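PDB 5ERE: extracellular ligand-binding receptor from Desulfohalobium retbaense DSM 5692, which probably senses small extracellular solutes, binding 2-oxo-4-methylpentanoic acid in a periplasmic-binding-protein module and cytosine in one domain of a tandem PAS sensor. Local coordinates for residues A[172-176]-A[177-181]; A[468-472]-A[473-477]. One frame throughout, in Å; residues are numbered along the deposited sequence.

Contact 1: residues A[172-176]-A[177-181]; sequences ATIKA and RDSEA
The guanidinium group of Arg177 has the carbonyl oxygen of Thr173 over one face, 4.1 Å above its plane and displaced toward the rim, while Ala176 O approaches it obliquely. The same carbonyl comes nearest to the aliphatic part of the side chain, with Thr173 O 3.2 Å from Arg177 CG. The bend lies at the second torsion (chi2 -96°), which turns the arginine chain back along the helix until Arg177 NH2 meets the methyl Thr173 CG2 at 3.7 Å. The two side chains therefore run alongside each other and point the same way. The threonine hydroxyl is engaged elsewhere: OG1 hydrogen-bonds to Ala169 O, one turn earlier.

The backbone at this point leaves the helix. Helix 168-175 ends here in a type I beta turn from Lys175 to Asp178, within the helix-to-strand connection of the periplasmic-binding-protein fold that leads into strand 181-185. Arg177 N donates to Ile174 O (3.0 Å, N-H...O 158°), and Asp178 N donates to Lys175 O at 2.9 Å. Before them, Ala176 N still keeps the helical i to i-4 bond to Ala172 O at 3.1 Å.

On the inner side, Ile174 CG2 lies 4.3 Å from Ser179 OG, a loose approach, and both side chains also touch Ala130 of strand 129-134. Lys175 leads away from the turn, and its NZ bonds to Ala200 O.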
loop_
_atom_site.group_PDB
_atom_site.type_symbol
_atom_site.label_atom_id
_atom_site.label_comp_id
_atom_site.label_asym_id
_atom_site.label_seq_id
_atom_site.Cartn_x
_atom_site.Cartn_y
_atom_site.Cartn_z
ATOM N N ALA A 172 28.905 -7.774 11.548
ATOM C CA ALA A 172 30.062 -6.901 11.831
ATOM C C ALA A 172 30.065 -5.745 10.843
ATOM O O ALA A 172 30.099 -4.580 11.242
ATOM C CB ALA A 172 31.381 -7.677 11.765
ATOM N N THR A 173 29.995 -6.079 9.555
ATOM C CA THR A 173 29.782 -5.090 8.506
ATOM C C THR A 173 28.677 -4.123 8.886
ATOM O O THR A 173 28.796 -2.918 8.697
ATOM C CB THR A 173 29.385 -5.751 7.184
ATOM O OG1 THR A 173 30.300 -6.799 6.872
ATOM C CG2 THR A 173 29.354 -4.739 6.046
ATOM N N ILE A 174 27.596 -4.668 9.425
ATOM C CA ILE A 174 26.398 -3.886 9.659
ATOM C C ILE A 174 26.555 -2.923 10.830
ATOM O O ILE A 174 26.143 -1.762 10.750
ATOM C CB ILE A 174 25.187 -4.809 9.918
ATOM C CG1 ILE A 174 24.649 -5.339 8.585
ATOM C CG2 ILE A 174 24.086 -4.058 10.696
ATOM C CD1 ILE A 174 23.720 -6.544 8.735
ATOM N N LYS A 175 27.090 -3.427 11.933
ATOM C CA LYS A 175 27.298 -2.594 13.108
ATOM C C LYS A 175 28.189 -1.418 12.738
ATOM O O LYS A 175 27.956 -0.297 13.173
ATOM C CB LYS A 175 27.916 -3.391 14.250
ATOM C CG LYS A 175 28.383 -2.522 15.405
ATOM C CD LYS A 175 28.691 -3.355 16.630
ATOM C CE LYS A 175 29.805 -2.747 17.461
ATOM N NZ LYS A 175 30.182 -3.618 18.606
ATOM N N ALA A 176 29.161 -1.682 11.873
ATOM C CA ALA A 176 30.136 -0.670 11.477
ATOM C C ALA A 176 29.527 0.405 10.581
ATOM O O ALA A 176 30.241 1.299 10.126
ATOM C CB ALA A 176 31.318 -1.324 10.771
ATOM N N ARG A 177 28.222 0.330 10.321
ATOM C CA ARG A 177 27.579 1.398 9.559
ATOM C C ARG A 177 26.560 2.130 10.402
ATOM O O ARG A 177 25.835 2.989 9.885
ATOM C CB ARG A 177 26.928 0.861 8.300
ATOM C CG ARG A 177 27.797 -0.072 7.498
ATOM C CD ARG A 177 28.526 0.634 6.383
ATOM N NE ARG A 177 29.090 -0.366 5.473
ATOM C CZ ARG A 177 30.378 -0.699 5.386
ATOM N NH1 ARG A 177 31.301 -0.094 6.132
ATOM N NH2 ARG A 177 30.748 -1.639 4.525
ATOM N N ASP A 178 26.505 1.779 11.689
ATOM C CA ASP A 178 25.690 2.511 12.666
ATOM C C ASP A 178 24.277 2.751 12.148
ATOM O O ASP A 178 23.815 3.892 12.063
ATOM C CB ASP A 178 26.362 3.841 13.006
ATOM C CG ASP A 178 27.841 3.669 13.303
ATOM O OD1 ASP A 178 28.157 3.179 14.406
ATOM O OD2 ASP A 178 28.678 3.988 12.428
ATOM N N SER A 179 23.609 1.667 11.773
ATOM C CA SER A 179 22.315 1.789 11.138
ATOM C C SER A 179 21.282 2.209 12.169
ATOM O O SER A 179 21.426 1.954 13.366
ATOM C CB SER A 179 21.910 0.473 10.462
ATOM O OG SER A 179 21.727 -0.563 11.411
ATOM N N GLU A 180 20.250 2.868 11.674
ATOM C CA GLU A 180 19.122 3.314 12.467
ATOM C C GLU A 180 18.012 2.244 12.480
ATOM O O GLU A 180 17.328 2.024 13.485
ATOM C CB GLU A 180 18.605 4.622 11.879
ATOM C CG GLU A 180 18.396 5.746 12.853
ATOM C CD GLU A 180 18.163 7.054 12.131
ATOM O OE1 GLU A 180 16.989 7.467 11.997
ATOM O OE2 GLU A 180 19.166 7.655 11.683
ATOM N N ALA A 181 17.831 1.584 11.346
ATOM C CA ALA A 181 16.899 0.466 11.289
ATOM C C ALA A 181 17.567 -0.702 10.585
ATOM O O ALA A 181 18.234 -0.528 9.560
ATOM C CB ALA A 181 15.610 0.877 10.598
#

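Contact 2: residues A[468-472]-A[473-477]; sequences RKVHN and FPVEI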
loop_
_atom_site.group_PDB
_atom_site.type_symbol
_atom_site.label_atom_id
_atom_site.label_comp_id
_atom_site.label_asym_id
_atom_site.label_seq_id
_atom_site.Cartn_x
_atom_site.Cartn_y
_atom_site.Cartn_z
ATOM N N ARG A 468 -3.266 7.293 -3.125
ATOM C CA ARG A 468 -1.913 6.753 -3.084
ATOM C C ARG A 468 -1.459 6.489 -1.659
ATOM O O ARG A 468 -0.774 5.506 -1.391
ATOM C CB ARG A 468 -0.921 7.696 -3.774
ATOM C CG ARG A 468 -1.350 8.104 -5.190
ATOM C CD ARG A 468 -0.227 8.882 -5.969
ATOM N NE ARG A 468 0.212 10.092 -5.264
ATOM C CZ ARG A 468 0.005 11.360 -5.652
ATOM N NH1 ARG A 468 -0.641 11.662 -6.781
ATOM N NH2 ARG A 468 0.468 12.353 -4.887
ATOM N N LYS A 469 -1.815 7.375 -0.744
ATOM C CA LYS A 469 -1.341 7.249 0.630
ATOM C C LYS A 469 -1.982 6.017 1.313
ATOM O O LYS A 469 -1.315 5.293 2.052
ATOM C CB LYS A 469 -1.647 8.540 1.410
ATOM C CG LYS A 469 -0.662 9.673 1.196
ATOM C CD LYS A 469 0.527 9.579 2.191
ATOM C CE LYS A 469 1.854 9.491 1.497
ATOM N NZ LYS A 469 2.334 10.828 1.110
ATOM N N VAL A 470 -3.268 5.769 1.044
ATOM C CA VAL A 470 -4.016 4.707 1.724
ATOM C C VAL A 470 -4.005 3.361 1.012
ATOM O O VAL A 470 -4.551 2.386 1.529
ATOM C CB VAL A 470 -5.520 5.097 1.945
ATOM C CG1 VAL A 470 -5.622 6.369 2.737
ATOM C CG2 VAL A 470 -6.284 5.231 0.667
ATOM N N HIS A 471 -3.383 3.315 -0.162
ATOM C CA HIS A 471 -3.344 2.125 -1.002
ATOM C C HIS A 471 -2.865 0.870 -0.219
ATOM O O HIS A 471 -1.731 0.809 0.294
ATOM C CB HIS A 471 -2.446 2.415 -2.230
ATOM C CG HIS A 471 -2.500 1.361 -3.288
ATOM N ND1 HIS A 471 -3.691 0.777 -3.698
ATOM C CD2 HIS A 471 -1.528 0.767 -4.008
ATOM C CE1 HIS A 471 -3.433 -0.134 -4.614
ATOM N NE2 HIS A 471 -2.128 -0.155 -4.828
ATOM N N ASN A 472 -3.784 -0.084 -0.091
ATOM C CA ASN A 472 -3.574 -1.448 0.432
ATOM C C ASN A 472 -3.517 -1.512 1.962
ATOM O O ASN A 472 -3.313 -2.572 2.516
ATOM C CB ASN A 472 -2.312 -2.097 -0.199
ATOM C CG ASN A 472 -2.557 -2.575 -1.626
ATOM O OD1 ASN A 472 -3.623 -3.091 -1.927
ATOM N ND2 ASN A 472 -1.565 -2.418 -2.504
ATOM N N PHE A 473 -3.773 -0.391 2.627
ATOM C CA PHE A 473 -4.010 -0.384 4.064
ATOM C C PHE A 473 -5.514 -0.490 4.267
ATOM O O PHE A 473 -6.277 0.090 3.488
ATOM C CB PHE A 473 -3.496 0.882 4.741
ATOM C CG PHE A 473 -2.004 1.001 4.784
ATOM C CD1 PHE A 473 -1.295 0.425 5.814
ATOM C CD2 PHE A 473 -1.304 1.693 3.783
ATOM C CE1 PHE A 473 0.103 0.530 5.872
ATOM C CE2 PHE A 473 0.102 1.808 3.847
ATOM C CZ PHE A 473 0.790 1.220 4.898
ATOM N N PRO A 474 -5.945 -1.191 5.319
ATOM C CA PRO A 474 -7.403 -1.249 5.547
ATOM C C PRO A 474 -7.924 -0.028 6.295
ATOM O O PRO A 474 -8.330 -0.120 7.433
ATOM C CB PRO A 474 -7.565 -2.521 6.388
ATOM C CG PRO A 474 -6.309 -2.486 7.265
ATOM C CD PRO A 474 -5.207 -2.022 6.283
ATOM N N VAL A 475 -7.906 1.121 5.649
ATOM C CA VAL A 475 -8.324 2.372 6.263
ATOM C C VAL A 475 -8.987 3.184 5.178
ATOM O O VAL A 475 -8.775 2.919 4.011
ATOM C CB VAL A 475 -7.123 3.221 6.853
ATOM C CG1 VAL A 475 -6.240 2.389 7.735
ATOM C CG2 VAL A 475 -6.299 3.862 5.720
ATOM N N GLU A 476 -9.745 4.204 5.563
ATOM C CA GLU A 476 -10.165 5.224 4.612
ATOM C C GLU A 476 -9.855 6.609 5.130
ATOM O O GLU A 476 -9.858 6.841 6.340
ATOM C CB GLU A 476 -11.667 5.106 4.314
ATOM C CG GLU A 476 -12.090 3.695 3.942
ATOM C CD GLU A 476 -13.564 3.601 3.549
ATOM O OE1 GLU A 476 -14.351 4.496 3.929
ATOM O OE2 GLU A 476 -13.929 2.633 2.842
ATOM N N ILE A 477 -9.572 7.517 4.203
ATOM C CA ILE A 477 -9.403 8.930 4.522
ATOM C C ILE A 477 -10.418 9.741 3.712
ATOM O O ILE A 477 -10.532 9.556 2.484
ATOM C CB ILE A 477 -7.970 9.401 4.222
ATOM C CG1 ILE A 477 -6.990 8.688 5.149
ATOM C CG2 ILE A 477 -7.834 10.939 4.314
ATOM C CD1 ILE A 477 -5.593 9.091 5.032
#
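Lys469 meets Phe473 through its backbone, with Lys469 O 4.0 Å from ring atom CD2 in an oblique approach; its ammonium group leads away to a salt bridge with Glu335 of helix 324-357. Val470 works through both its carbonyl oxygen and its side chain. The carbonyl oxygen accepts Phe473 N (3.1 Å, N-H...O 157°) and also lies near the plane of the phenyl ring, at its edge. The methyl Val470 CG1 packs against Ile477 CD1 at 3.6 Å and more loosely against Val475 CG2 at 4.0 Å, the valine and isoleucine side chains crossing at a slant. The Phe473 N to Val470 O bond closes a type II beta turn, Val470 to Phe473, between helix 461-470 and strand 476-480, and the apolar contacts bridge the chain beyond it; residues 469-472 and 473-477 run 136° apart end to end. Asn472 takes the turn's third position with positive phi (79°), and its ND2 lies 3.3 Å above one face of the His471 ring, toward the rim. Beyond the turn, the Phe473 ring packs on Leu328 and Phe310; an alanine here would probably leave a gap between helix 324-357 and strand 304-314. Pro474 centres an inverse gamma turn, marked by a weak bond from Val475 N to Phe473 O.

Overall arrangement
Contact 1 comes first along the chain and contact 2 nearly 300 residues later; their centres are 32 Å apart and their nearest atoms about 16 Å. Each takes a helix end toward a strand: helix 168-175 into strand 181-185 of the binding-protein module's mixed sheet, and helix 461-470 into strand 476-480 of a five-stranded antiparallel sheet. Contact 1 is peripheral, 28 Å from the chain centre. Contact 2, 7 Å from it, touches strand 304-314 of the mixed sheet and helix 324-357, consistent with a place where the sensor region carrying strand 476-480 packs against the binding-protein module. Both lie away from the ligand and calcium sites, as structural joints of the fold.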